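Local coordinates for protein endoglucanase (Clostridium thermocellum, PDB 2YIK) that probably hydrolyses beta-1,4-glucosidic bonds in cellulose, as a cellulosomal endoglucanase of glycoside hydrolase family 9, at residues V134-Y139 with L329-D334; K363-L368 with Q400-V405; H316-V321 with S392-T397; K304-Y309 with S323-I328. One frame throughout, in Å; residues are numbered along the deposited sequence.

Contact 1 of 4, residues V134-Y139 with L329-D334; sequences VGWGYY and LAEIND
Glu331 reaches out of 329-334 between two aromatic side chains of 134-139, Trp136 and Tyr139, and makes the whole contact from its side. Its CB already points at the other helix. CG stands anti to the carbonyl carbon (chi1 -65°) and the chain is extended from there, so CB, CG and CD serve as a spacer and the carboxylate does the touching. Glu331 OE2 arrives at the rim of the Trp136 indole, close to the ring plane, 3.7 Å from CZ3 and 3.8 Å from CH2, where it meets C-H groups and not the pi face. The carboxylate is turned 40° from the indole. Glu331 OE1 goes to Tyr139 and lies at that ring's edge, 4.1 Å from CE2. A water completes this side: it donates to Glu331 OE1 over 2.7 Å and lies as far from Tyr139 OH, in the plane of the phenol. No direct hydrogen bond joins the segments, whose closest CA atoms, those of Tyr139 and Glu331, are 12.4 Å apart. Both helices, 124-140 and 322-336, probably belong to the (alpha/alpha)6 barrel known from family 9 catalytic domains, and the gap between them is bridged by long side chains. Helix 392-408 helps to fill it, with Val405 against both Trp136 and Glu331. Helix 322-336 also carries Asn333, a calcium ligand; the Glu331 side chain is about 12 Å from a bound calcium ion. Trp136 also meets the rings of Trp284 and His316 edge-to-face. Glu140 OE2 lies close to Glu331 OE2; with Glu331 buried, this would tend to raise the pKa of at least one.

Contact 2 of 4, residues K363-L368 with Q400-V405; sequences KPIQDL and QLIALV
This is a small, wholly apolar helix-to-helix contact, carried by Ile365 and Leu368 against Ile402, where the start of helix 363-373 lies beside the middle of helix 392-408 in the mainly helical catalytic domain. The CA atoms of Ile365 and Ile402 are 7.9 Å apart, close enough for short branches to meet. On the 400-405 side one methyl does the work. CG2 of Ile402 stands anti to its own backbone N, with CG1 on the other branch at chi1 -62°, and it touches Ile365 at two points: CG2 at 3.7 Å and CD1 at 3.8 Å. In Ile365, chi2 -62° tucks CD1 between its own CA and CG2, and both methyls meet CG2 of Ile402. The two isoleucine side chains cross at about a right angle, branch against branch. One turn further on, Leu368 approaches more loosely, its CD2 lying 4.3 Å from CG2 of Ile402. Lys363 and Asp367 take no part and are salt-bridged along their own helix, Lys363 NZ to Asp367 OD1 3.5 Å. Around the contact, helix 322-336 sends Ser323 against Ile365 and Leu368 and Cys327 against Ile402, while Trp136 of helix 124-140 packs on Ile402. Helix 416-428 touches Gln366, Gln400 and Leu404, and thus meets both helices of the pair.

Contact 3 of 4, residues H316-V321 with S392-T397; sequences HCWNDV and SARYNT
Arg394, Cys317 and Tyr395 carry most of this contact, with Trp318 meeting the tip of the arginine. The Arg394 chain leaves its helix with CG anti to the backbone N (chi1 162°), then bends twice, so that the guanidinium folds back over the ring of its neighbour Tyr395; CZ of Tyr395 lies 3.6 Å from the guanidinium plane, over its centre. NE and NH2 bond to the backbone carbonyls of Gly391 and Trp390, just before the helix, and with the stack on Tyr395 they fix the group. Arg394 NH1 is left to face Trp318 across the contact, 3.5 Å from Trp318 NE1. Both nitrogens are donors, and a water settles the encounter: it accepts from Trp318 NE1 over 2.8 Å and, weakly, from Arg394 NH1. The indole and guanidinium planes are 26° apart. Cys317 packs beside this pair, its CB 4.0 Å from CE1 at the edge of the Tyr395 ring. A second water ties the backbones together, donating to His316 O at 2.7 Å and to Arg394 O at 3.1 Å. The loop itself is kept in shape by a type I turn from Cys317 to Asp320. Further along it, Asp320 OD2 forms a salt bridge with Lys277, and Val321 N bonds to Asp280, both residues of a calcium site. The contact thus sets the turn that leads into helix 322-336 against the first turns of helix 392-408, a loop-on-helix junction within what family membership indicates is an (alpha/alpha)6 barrel.

Contact 4 of 4, residues K304-Y309 with S323-I328; sequences KYYDYY and SGTACI
Tyr306 OH and the backbone carbonyl of Ala326 share a water, which accepts from the phenol at 2.8 Å from OH and donates to Ala326 O over 2.9 Å. This bridge is the polar part of a contact that otherwise rests on one tyrosine. Tyr306 is the first residue past its helix, and with CG anti to the backbone N (chi1 179°) its ring extends to helix 322-336. There the hydroxyl comes in tightly, Tyr306 OH lying 3.2 Å from CB of Ala326. CD1 of the Tyr306 ring passes CG2 of Thr325 more loosely at 4.4 Å; both methyls lie obliquely to the ring. Over the centre of the Tyr306 ring sits the amide N of Tyr308, 4.2 Å above the plane. The chain leaves helix 296-305 at Tyr306, and an Asx turn follows, in which Tyr309 N donates to Asp307 OD1 over 3.1 Å from above the carboxylate plane. The segment 304-309 packs against helix 322-336 through Tyr306, which also touches Trp322 and Leu329 of that helix. Tyr347 of helix 342-350 bonds to Tyr306 O, and Tyr308 turns to Lys363 and Pro364 at the start of helix 363-373.

The four contacts lie within the family 9 domain, their centres about 12 to 17 Å apart. Helix 322-336 serves contacts 1 and 4, and helix 392-408 serves contacts 2 and 3. Along the chain, contact 4 closes within the span of contact 1, and contact 2 follows both in series; contact 3 crosses all the others. They also touch directly: Trp136 of contact 1 packs on Leu401 of contact 2 and Ile328 of contact 4, and His316 of contact 3 lies beside Ser323 of contact 4. Segments distant in sequence are thereby joined in one continuous interior, with helix 322-336 adjoining helices 124-140, 363-373 and 392-408.

Contact 1 of 4, residues V134-Y139 with L329-D334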
loop_
_atom_site.group_PDB
_atom_site.type_symbol
_atom_site.label_atom_id
_atom_site.label_comp_id
_atom_site.label_asym_id
_atom_site.label_seq_id
_atom_site.Cartn_x
_atom_site.Cartn_y
_atom_site.Cartn_z
ATOM N N VAL A 134 -2.919 0.255 3.803
ATOM C CA VAL A 134 -3.995 -0.544 4.386
ATOM C C VAL A 134 -3.827 -0.454 5.914
ATOM O O VAL A 134 -4.804 -0.361 6.655
ATOM C CB VAL A 134 -3.920 -2.023 3.946
ATOM C CG1 VAL A 134 -4.928 -2.846 4.734
ATOM C CG2 VAL A 134 -4.207 -2.140 2.445
ATOM N N GLY A 135 -2.576 -0.467 6.375
ATOM C CA GLY A 135 -2.305 -0.366 7.805
ATOM C C GLY A 135 -2.743 0.982 8.365
ATOM O O GLY A 135 -3.230 1.070 9.493
ATOM N N TRP A 136 -2.538 2.020 7.555
ATOM C CA TRP A 136 -2.882 3.428 7.815
ATOM C C TRP A 136 -4.401 3.475 8.026
ATOM O O TRP A 136 -4.882 4.029 9.017
ATOM C CB TRP A 136 -2.372 4.191 6.569
ATOM C CG TRP A 136 -2.769 5.607 6.073
ATOM C CD1 TRP A 136 -2.648 6.029 4.765
ATOM C CD2 TRP A 136 -3.156 6.779 6.815
ATOM N NE1 TRP A 136 -2.924 7.355 4.646
ATOM C CE2 TRP A 136 -3.248 7.846 5.873
ATOM C CE3 TRP A 136 -3.443 7.031 8.154
ATOM C CZ2 TRP A 136 -3.597 9.138 6.242
ATOM C CZ3 TRP A 136 -3.791 8.317 8.512
ATOM C CH2 TRP A 136 -3.874 9.356 7.558
ATOM N N GLY A 137 -5.152 2.846 7.125
ATOM C CA GLY A 137 -6.600 2.830 7.257
ATOM C C GLY A 137 -7.094 2.052 8.473
ATOM O O GLY A 137 -8.031 2.476 9.156
ATOM N N TYR A 138 -6.472 0.904 8.738
ATOM C CA TYR A 138 -6.850 0.069 9.877
ATOM C C TYR A 138 -6.552 0.827 11.172
ATOM O O TYR A 138 -7.325 0.782 12.123
ATOM C CB TYR A 138 -6.077 -1.259 9.832
ATOM C CG TYR A 138 -6.494 -2.266 10.882
ATOM C CD1 TYR A 138 -7.829 -2.668 11.004
ATOM C CD2 TYR A 138 -5.558 -2.815 11.755
ATOM C CE1 TYR A 138 -8.219 -3.591 11.978
ATOM C CE2 TYR A 138 -5.940 -3.738 12.735
ATOM C CZ TYR A 138 -7.272 -4.119 12.842
ATOM O OH TYR A 138 -7.666 -4.986 13.837
ATOM N N TYR A 139 -5.431 1.539 11.199
ATOM C CA TYR A 139 -5.059 2.320 12.372
ATOM C C TYR A 139 -6.077 3.429 12.649
ATOM O O TYR A 139 -6.471 3.641 13.794
ATOM C CB TYR A 139 -3.670 2.934 12.170
ATOM C CG TYR A 139 -3.286 3.987 13.195
ATOM C CD1 TYR A 139 -2.990 3.646 14.520
ATOM C CD2 TYR A 139 -3.234 5.330 12.839
ATOM C CE1 TYR A 139 -2.650 4.635 15.467
ATOM C CE2 TYR A 139 -2.906 6.318 13.768
ATOM C CZ TYR A 139 -2.615 5.970 15.075
ATOM O OH TYR A 139 -2.301 6.980 15.970
ATOM N N LEU A 329 1.983 13.956 10.354
ATOM C CA LEU A 329 2.648 15.052 11.043
ATOM C C LEU A 329 1.599 15.951 11.699
ATOM O O LEU A 329 1.820 16.490 12.778
ATOM C CB LEU A 329 3.515 15.859 10.066
ATOM C CG LEU A 329 4.815 15.171 9.627
ATOM C CD1 LEU A 329 5.552 16.036 8.616
ATOM C CD2 LEU A 329 5.696 14.923 10.844
ATOM N N ALA A 330 0.448 16.101 11.057
ATOM C CA ALA A 330 -0.605 16.932 11.622
ATOM C C ALA A 330 -1.217 16.255 12.852
ATOM O O ALA A 330 -1.524 16.922 13.842
ATOM C CB ALA A 330 -1.678 17.209 10.580
ATOM N N GLU A 331 -1.399 14.938 12.787
ATOM C CA GLU A 331 -1.958 14.204 13.918
ATOM C C GLU A 331 -0.958 14.245 15.070
ATOM O O GLU A 331 -1.345 14.312 16.225
ATOM C CB GLU A 331 -2.269 12.753 13.525
ATOM C CG GLU A 331 -3.356 12.639 12.466
ATOM C CD GLU A 331 -3.656 11.209 12.033
ATOM O OE1 GLU A 331 -3.317 10.253 12.760
ATOM O OE2 GLU A 331 -4.250 11.044 10.949
ATOM N N ILE A 332 0.329 14.208 14.743
ATOM C CA ILE A 332 1.382 14.264 15.747
ATOM C C ILE A 332 1.312 15.621 16.449
ATOM O O ILE A 332 1.426 15.715 17.673
ATOM C CB ILE A 332 2.768 14.074 15.083
ATOM C CG1 ILE A 332 2.987 12.585 14.797
ATOM C CG2 ILE A 332 3.874 14.663 15.958
ATOM C CD1 ILE A 332 4.177 12.299 13.918
ATOM N N ASN A 333 1.106 16.670 15.660
ATOM C CA ASN A 333 1.012 18.006 16.209
ATOM C C ASN A 333 -0.208 18.151 17.109
ATOM O O ASN A 333 -0.128 18.780 18.163
ATOM C CB ASN A 333 0.929 19.049 15.101
ATOM C CG ASN A 333 0.772 20.442 15.653
ATOM O OD1 ASN A 333 -0.286 21.065 15.539
ATOM N ND2 ASN A 333 1.823 20.929 16.281
ATOM N N ASP A 334 -1.333 17.581 16.687
ATOM C CA ASP A 334 -2.566 17.657 17.468
ATOM C C ASP A 334 -2.416 16.932 18.796
ATOM O O ASP A 334 -2.881 17.403 19.830
ATOM C CB ASP A 334 -3.742 17.036 16.705
ATOM C CG ASP A 334 -4.238 17.911 15.559
ATOM O OD1 ASP A 334 -3.893 19.112 15.510
ATOM O OD2 ASP A 334 -4.998 17.390 14.711
HETATM O O HOH W 1 -2.729 9.574 15.359
#

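Contact 2 of 4, residues K363-L368 with Q400-V405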
loop_
_atom_site.group_PDB
_atom_site.type_symbol
_atom_site.label_atom_id
_atom_site.label_comp_id
_atom_site.label_asym_id
_atom_site.label_seq_id
_atom_site.Cartn_x
_atom_site.Cartn_y
_atom_site.Cartn_z
ATOM N N LYS A 363 -3.077 22.472 7.124
ATOM C CA LYS A 363 -3.331 23.337 5.974
ATOM C C LYS A 363 -2.990 22.716 4.618
ATOM O O LYS A 363 -3.766 22.835 3.671
ATOM C CB LYS A 363 -2.610 24.685 6.152
ATOM C CG LYS A 363 -2.926 25.725 5.085
ATOM C CD LYS A 363 -4.427 25.903 4.904
ATOM C CE LYS A 363 -4.758 27.088 3.996
ATOM N NZ LYS A 363 -6.237 27.272 3.914
ATOM N N PRO A 364 -1.834 22.041 4.500
ATOM C CA PRO A 364 -1.535 21.454 3.189
ATOM C C PRO A 364 -2.587 20.442 2.730
ATOM O O PRO A 364 -2.856 20.311 1.533
ATOM C CB PRO A 364 -0.170 20.810 3.406
ATOM C CG PRO A 364 0.460 21.714 4.423
ATOM C CD PRO A 364 -0.676 21.921 5.402
ATOM N N ILE A 365 -3.178 19.727 3.684
ATOM C CA ILE A 365 -4.194 18.738 3.359
ATOM C C ILE A 365 -5.546 19.412 3.134
ATOM O O ILE A 365 -6.371 18.921 2.366
ATOM C CB ILE A 365 -4.281 17.656 4.472
ATOM C CG1 ILE A 365 -3.149 16.633 4.282
ATOM C CG2 ILE A 365 -5.652 16.986 4.469
ATOM C CD1 ILE A 365 -3.215 15.879 2.959
ATOM N N GLN A 366 -5.771 20.546 3.792
ATOM C CA GLN A 366 -7.023 21.260 3.593
ATOM C C GLN A 366 -7.000 21.784 2.155
ATOM O O GLN A 366 -8.024 21.801 1.469
ATOM C CB GLN A 366 -7.167 22.421 4.582
ATOM C CG GLN A 366 -8.496 23.156 4.447
ATOM C CD GLN A 366 -8.606 24.380 5.346
ATOM O OE1 GLN A 366 -9.537 25.174 5.214
ATOM N NE2 GLN A 366 -7.659 24.536 6.260
ATOM N N ASP A 367 -5.819 22.206 1.705
ATOM C CA ASP A 367 -5.648 22.705 0.341
ATOM C C ASP A 367 -5.836 21.575 -0.670
ATOM O O ASP A 367 -6.437 21.765 -1.725
ATOM C CB ASP A 367 -4.253 23.305 0.155
ATOM C CG ASP A 367 -4.097 24.648 0.836
ATOM O OD1 ASP A 367 -5.090 25.148 1.405
ATOM O OD2 ASP A 367 -2.984 25.209 0.799
ATOM N N LEU A 368 -5.300 20.403 -0.345
ATOM C CA LEU A 368 -5.413 19.240 -1.214
ATOM C C LEU A 368 -6.883 18.863 -1.369
ATOM O O LEU A 368 -7.370 18.625 -2.475
ATOM C CB LEU A 368 -4.655 18.059 -0.610
ATOM C CG LEU A 368 -4.833 16.703 -1.292
ATOM C CD1 LEU A 368 -4.212 16.741 -2.691
ATOM C CD2 LEU A 368 -4.190 15.618 -0.424
ATOM N N GLN A 400 -10.396 10.102 -1.123
ATOM C CA GLN A 400 -11.510 9.787 -0.233
ATOM C C GLN A 400 -10.968 9.470 1.159
ATOM O O GLN A 400 -11.485 9.953 2.169
ATOM C CB GLN A 400 -12.295 8.577 -0.757
ATOM C CG GLN A 400 -13.157 8.836 -1.992
ATOM C CD GLN A 400 -14.002 7.624 -2.361
ATOM O OE1 GLN A 400 -14.585 6.981 -1.487
ATOM N NE2 GLN A 400 -14.076 7.310 -3.653
ATOM N N LEU A 401 -9.926 8.646 1.205
ATOM C CA LEU A 401 -9.312 8.271 2.472
ATOM C C LEU A 401 -8.846 9.513 3.219
ATOM O O LEU A 401 -9.183 9.694 4.386
ATOM C CB LEU A 401 -8.127 7.333 2.241
ATOM C CG LEU A 401 -7.348 6.920 3.495
ATOM C CD1 LEU A 401 -8.277 6.189 4.459
ATOM C CD2 LEU A 401 -6.179 6.028 3.101
ATOM N N ILE A 402 -8.082 10.370 2.541
ATOM C CA ILE A 402 -7.582 11.598 3.163
ATOM C C ILE A 402 -8.750 12.453 3.637
ATOM O O ILE A 402 -8.697 13.045 4.709
ATOM C CB ILE A 402 -6.714 12.439 2.188
ATOM C CG1 ILE A 402 -5.483 11.633 1.761
ATOM C CG2 ILE A 402 -6.319 13.767 2.845
ATOM C CD1 ILE A 402 -4.551 11.322 2.881
ATOM N N ALA A 403 -9.809 12.510 2.838
ATOM C CA ALA A 403 -10.981 13.300 3.201
ATOM C C ALA A 403 -11.606 12.805 4.511
ATOM O O ALA A 403 -11.963 13.601 5.380
ATOM C CB ALA A 403 -12.013 13.240 2.083
ATOM N N LEU A 404 -11.730 11.486 4.639
ATOM C CA LEU A 404 -12.323 10.869 5.821
ATOM C C LEU A 404 -11.419 10.972 7.054
ATOM O O LEU A 404 -11.903 11.101 8.174
ATOM C CB LEU A 404 -12.670 9.414 5.502
ATOM C CG LEU A 404 -13.703 9.345 4.362
ATOM C CD1 LEU A 404 -13.637 8.008 3.647
ATOM C CD2 LEU A 404 -15.089 9.604 4.936
ATOM N N VAL A 405 -10.107 10.925 6.840
ATOM C CA VAL A 405 -9.158 11.051 7.939
ATOM C C VAL A 405 -9.187 12.496 8.471
ATOM O O VAL A 405 -9.122 12.730 9.681
ATOM C CB VAL A 405 -7.721 10.683 7.477
ATOM C CG1 VAL A 405 -6.689 11.191 8.485
ATOM C CG2 VAL A 405 -7.606 9.172 7.323
#

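Contact 3 of 4, residues H316-V321 with S392-T397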
loop_
_atom_site.group_PDB
_atom_site.type_symbol
_atom_site.label_atom_id
_atom_site.label_comp_id
_atom_site.label_asym_id
_atom_site.label_seq_id
_atom_site.Cartn_x
_atom_site.Cartn_y
_atom_site.Cartn_z
ATOM N N HIS A 316 -2.155 10.815 -2.380
ATOM C CA HIS A 316 -1.402 9.712 -1.813
ATOM C C HIS A 316 -1.340 8.528 -2.805
ATOM O O HIS A 316 -2.376 8.083 -3.275
ATOM C CB HIS A 316 -2.076 9.335 -0.480
ATOM C CG HIS A 316 -1.329 8.338 0.335
ATOM N ND1 HIS A 316 -0.237 8.652 1.110
ATOM C CD2 HIS A 316 -1.569 7.008 0.564
ATOM C CE1 HIS A 316 0.163 7.587 1.783
ATOM N NE2 HIS A 316 -0.638 6.582 1.461
ATOM N N CYS A 317 -0.145 8.020 -3.125
ATOM C CA CYS A 317 -0.011 6.877 -4.048
ATOM C C CYS A 317 1.377 6.253 -3.913
ATOM O O CYS A 317 2.266 6.861 -3.319
ATOM C CB CYS A 317 -0.236 7.311 -5.499
ATOM S SG CYS A 317 0.938 8.539 -6.090
ATOM N N TRP A 318 1.581 5.064 -4.476
ATOM C CA TRP A 318 2.880 4.406 -4.349
ATOM C C TRP A 318 4.081 5.268 -4.724
ATOM O O TRP A 318 5.157 5.098 -4.162
ATOM C CB TRP A 318 2.925 3.091 -5.151
ATOM C CG TRP A 318 2.905 3.243 -6.650
ATOM C CD1 TRP A 318 1.832 3.083 -7.471
ATOM C CD2 TRP A 318 4.027 3.561 -7.501
ATOM N NE1 TRP A 318 2.201 3.301 -8.778
ATOM C CE2 TRP A 318 3.514 3.621 -8.823
ATOM C CE3 TRP A 318 5.364 3.868 -7.264
ATOM C CZ2 TRP A 318 4.357 3.894 -9.920
ATOM C CZ3 TRP A 318 6.188 4.145 -8.357
ATOM C CH2 TRP A 318 5.669 4.187 -9.666
ATOM N N ASN A 319 3.905 6.194 -5.658
ATOM C CA ASN A 319 5.016 7.044 -6.083
ATOM C C ASN A 319 5.049 8.421 -5.408
ATOM O O ASN A 319 5.851 9.283 -5.771
ATOM C CB ASN A 319 4.989 7.197 -7.612
ATOM C CG ASN A 319 6.306 7.702 -8.174
ATOM O OD1 ASN A 319 7.383 7.329 -7.700
ATOM N ND2 ASN A 319 6.228 8.540 -9.204
ATOM N N ASP A 320 4.181 8.625 -4.423
ATOM C CA ASP A 320 4.147 9.897 -3.706
ATOM C C ASP A 320 3.298 9.808 -2.445
ATOM O O ASP A 320 2.072 9.829 -2.504
ATOM C CB ASP A 320 3.588 11.007 -4.594
ATOM C CG ASP A 320 3.741 12.382 -3.966
ATOM O OD1 ASP A 320 3.640 12.501 -2.725
ATOM O OD2 ASP A 320 3.955 13.349 -4.718
ATOM N N VAL A 321 3.958 9.725 -1.299
ATOM C CA VAL A 321 3.249 9.626 -0.037
ATOM C C VAL A 321 3.346 10.904 0.799
ATOM O O VAL A 321 3.224 10.870 2.023
ATOM C CB VAL A 321 3.757 8.406 0.779
ATOM C CG1 VAL A 321 3.450 7.118 0.013
ATOM C CG2 VAL A 321 5.270 8.533 1.057
ATOM N N SER A 392 -7.437 5.770 -12.230
ATOM C CA SER A 392 -8.137 6.937 -11.720
ATOM C C SER A 392 -8.820 6.608 -10.394
ATOM O O SER A 392 -8.858 7.445 -9.495
ATOM C CB SER A 392 -9.180 7.429 -12.734
ATOM O OG SER A 392 -10.238 6.500 -12.906
ATOM N N ALA A 393 -9.350 5.389 -10.277
ATOM C CA ALA A 393 -10.041 4.947 -9.058
ATOM C C ALA A 393 -9.080 4.874 -7.872
ATOM O O ALA A 393 -9.447 5.154 -6.731
ATOM C CB ALA A 393 -10.689 3.589 -9.285
ATOM N N ARG A 394 -7.850 4.482 -8.163
ATOM C CA ARG A 394 -6.814 4.372 -7.155
ATOM C C ARG A 394 -6.508 5.751 -6.563
ATOM O O ARG A 394 -6.306 5.888 -5.355
ATOM C CB ARG A 394 -5.577 3.729 -7.795
ATOM C CG ARG A 394 -4.273 3.898 -7.054
ATOM C CD ARG A 394 -3.490 5.047 -7.649
ATOM N NE ARG A 394 -3.355 4.914 -9.095
ATOM C CZ ARG A 394 -2.222 4.635 -9.731
ATOM N NH1 ARG A 394 -1.095 4.447 -9.056
ATOM N NH2 ARG A 394 -2.210 4.576 -11.054
ATOM N N TYR A 395 -6.497 6.775 -7.413
ATOM C CA TYR A 395 -6.242 8.143 -6.961
ATOM C C TYR A 395 -7.457 8.704 -6.233
ATOM O O TYR A 395 -7.334 9.336 -5.183
ATOM C CB TYR A 395 -5.932 9.054 -8.147
ATOM C CG TYR A 395 -4.654 8.723 -8.868
ATOM C CD1 TYR A 395 -3.458 8.607 -8.171
ATOM C CD2 TYR A 395 -4.625 8.599 -10.258
ATOM C CE1 TYR A 395 -2.256 8.380 -8.836
ATOM C CE2 TYR A 395 -3.424 8.372 -10.936
ATOM C CZ TYR A 395 -2.246 8.269 -10.213
ATOM O OH TYR A 395 -1.046 8.074 -10.857
ATOM N N ASN A 396 -8.630 8.471 -6.815
ATOM C CA ASN A 396 -9.871 8.960 -6.241
ATOM C C ASN A 396 -10.104 8.425 -4.829
ATOM O O ASN A 396 -10.411 9.192 -3.921
ATOM C CB ASN A 396 -11.052 8.584 -7.143
ATOM C CG ASN A 396 -12.366 9.188 -6.667
ATOM O OD1 ASN A 396 -12.969 8.717 -5.707
ATOM N ND2 ASN A 396 -12.805 10.243 -7.334
ATOM N N THR A 397 -9.962 7.116 -4.641
ATOM C CA THR A 397 -10.174 6.536 -3.320
ATOM C C THR A 397 -9.117 6.992 -2.307
ATOM O O THR A 397 -9.389 7.026 -1.107
ATOM C CB THR A 397 -10.249 4.983 -3.379
ATOM O OG1 THR A 397 -9.092 4.448 -4.033
ATOM C CG2 THR A 397 -11.508 4.558 -4.126
HETATM O O HOH W 2 -3.289 6.002 -4.780
HETATM O O HOH W 3 0.487 2.465 -10.797
#

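Contact 4 of 4, residues K304-Y309 with S323-I328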
loop_
_atom_site.group_PDB
_atom_site.type_symbol
_atom_site.label_atom_id
_atom_site.label_comp_id
_atom_site.label_asym_id
_atom_site.label_seq_id
_atom_site.Cartn_x
_atom_site.Cartn_y
_atom_site.Cartn_z
ATOM N N LYS A 304 13.441 17.814 8.664
ATOM C CA LYS A 304 14.579 18.118 7.799
ATOM C C LYS A 304 14.255 17.979 6.304
ATOM O O LYS A 304 14.746 18.751 5.484
ATOM C CB LYS A 304 15.759 17.200 8.154
ATOM C CG LYS A 304 17.075 17.503 7.423
ATOM C CD LYS A 304 18.240 16.634 7.952
ATOM C CE LYS A 304 18.429 16.801 9.468
ATOM N NZ LYS A 304 19.558 15.978 10.052
ATOM N N TYR A 305 13.414 17.014 5.950
ATOM C CA TYR A 305 13.102 16.790 4.545
ATOM C C TYR A 305 11.661 17.044 4.111
ATOM O O TYR A 305 11.372 17.024 2.919
ATOM C CB TYR A 305 13.504 15.363 4.163
ATOM C CG TYR A 305 14.973 15.064 4.384
ATOM C CD1 TYR A 305 15.947 15.543 3.504
ATOM C CD2 TYR A 305 15.391 14.314 5.485
ATOM C CE1 TYR A 305 17.305 15.279 3.714
ATOM C CE2 TYR A 305 16.742 14.041 5.706
ATOM C CZ TYR A 305 17.694 14.526 4.818
ATOM O OH TYR A 305 19.028 14.256 5.031
ATOM N N TYR A 306 10.770 17.296 5.063
ATOM C CA TYR A 306 9.366 17.542 4.753
ATOM C C TYR A 306 9.125 18.736 3.825
ATOM O O TYR A 306 9.493 19.870 4.138
ATOM C CB TYR A 306 8.564 17.730 6.048
ATOM C CG TYR A 306 7.080 18.008 5.848
ATOM C CD1 TYR A 306 6.320 17.252 4.949
ATOM C CD2 TYR A 306 6.426 18.998 6.590
ATOM C CE1 TYR A 306 4.944 17.477 4.793
ATOM C CE2 TYR A 306 5.048 19.231 6.443
ATOM C CZ TYR A 306 4.315 18.465 5.540
ATOM O OH TYR A 306 2.961 18.693 5.361
ATOM N N ASP A 307 8.504 18.464 2.680
ATOM C CA ASP A 307 8.180 19.492 1.691
ATOM C C ASP A 307 6.746 19.935 1.985
ATOM O O ASP A 307 5.785 19.299 1.557
ATOM C CB ASP A 307 8.286 18.902 0.273
ATOM C CG ASP A 307 8.051 19.941 -0.827
ATOM O OD1 ASP A 307 7.668 21.088 -0.505
ATOM O OD2 ASP A 307 8.243 19.600 -2.017
ATOM N N TYR A 308 6.618 21.023 2.735
ATOM C CA TYR A 308 5.319 21.567 3.127
ATOM C C TYR A 308 4.467 21.945 1.922
ATOM O O TYR A 308 3.245 22.007 2.014
ATOM C CB TYR A 308 5.543 22.802 4.009
ATOM C CG TYR A 308 4.304 23.424 4.618
ATOM C CD1 TYR A 308 3.678 22.852 5.726
ATOM C CD2 TYR A 308 3.786 24.618 4.110
ATOM C CE1 TYR A 308 2.573 23.460 6.319
ATOM C CE2 TYR A 308 2.684 25.228 4.691
ATOM C CZ TYR A 308 2.085 24.646 5.796
ATOM O OH TYR A 308 1.008 25.257 6.393
ATOM N N TYR A 309 5.124 22.193 0.794
ATOM C CA TYR A 309 4.435 22.598 -0.428
ATOM C C TYR A 309 3.938 21.446 -1.296
ATOM O O TYR A 309 3.154 21.657 -2.213
ATOM C CB TYR A 309 5.358 23.505 -1.259
ATOM C CG TYR A 309 5.924 24.648 -0.445
ATOM C CD1 TYR A 309 5.076 25.521 0.242
ATOM C CD2 TYR A 309 7.307 24.814 -0.295
ATOM C CE1 TYR A 309 5.586 26.534 1.073
ATOM C CE2 TYR A 309 7.830 25.820 0.536
ATOM C CZ TYR A 309 6.963 26.675 1.220
ATOM O OH TYR A 309 7.475 27.647 2.064
ATOM N N SER A 323 1.195 13.422 0.916
ATOM C CA SER A 323 -0.076 13.763 1.541
ATOM C C SER A 323 -0.338 12.913 2.774
ATOM O O SER A 323 -0.864 13.406 3.761
ATOM C CB SER A 323 -1.240 13.650 0.541
ATOM O OG SER A 323 -1.297 12.379 -0.068
ATOM N N GLY A 324 0.034 11.640 2.718
ATOM C CA GLY A 324 -0.152 10.779 3.873
ATOM C C GLY A 324 0.761 11.269 4.988
ATOM O O GLY A 324 0.371 11.324 6.156
ATOM N N THR A 325 1.983 11.632 4.613
ATOM C CA THR A 325 2.965 12.132 5.566
ATOM C C THR A 325 2.409 13.369 6.267
ATOM O O THR A 325 2.453 13.467 7.490
ATOM C CB THR A 325 4.301 12.486 4.852
ATOM O OG1 THR A 325 4.870 11.300 4.286
ATOM C CG2 THR A 325 5.298 13.085 5.826
ATOM N N ALA A 326 1.874 14.305 5.490
ATOM C CA ALA A 326 1.319 15.528 6.056
ATOM C C ALA A 326 0.245 15.214 7.085
ATOM O O ALA A 326 0.175 15.868 8.117
ATOM C CB ALA A 326 0.744 16.416 4.960
ATOM N N CYS A 327 -0.586 14.212 6.802
ATOM C CA CYS A 327 -1.647 13.818 7.726
ATOM C C CYS A 327 -1.072 13.340 9.059
ATOM O O CYS A 327 -1.556 13.717 10.126
ATOM C CB CYS A 327 -2.501 12.693 7.124
ATOM S SG CYS A 327 -3.613 13.186 5.792
ATOM N N ILE A 328 -0.035 12.514 8.994
ATOM C CA ILE A 328 0.557 11.985 10.209
ATOM C C ILE A 328 1.244 13.077 11.026
ATOM O O ILE A 328 1.097 13.122 12.248
ATOM C CB ILE A 328 1.545 10.837 9.893
ATOM C CG1 ILE A 328 0.832 9.776 9.047
ATOM C CG2 ILE A 328 2.071 10.217 11.199
ATOM C CD1 ILE A 328 -0.435 9.262 9.669
HETATM O O HOH W 4 1.502 18.404 7.709
#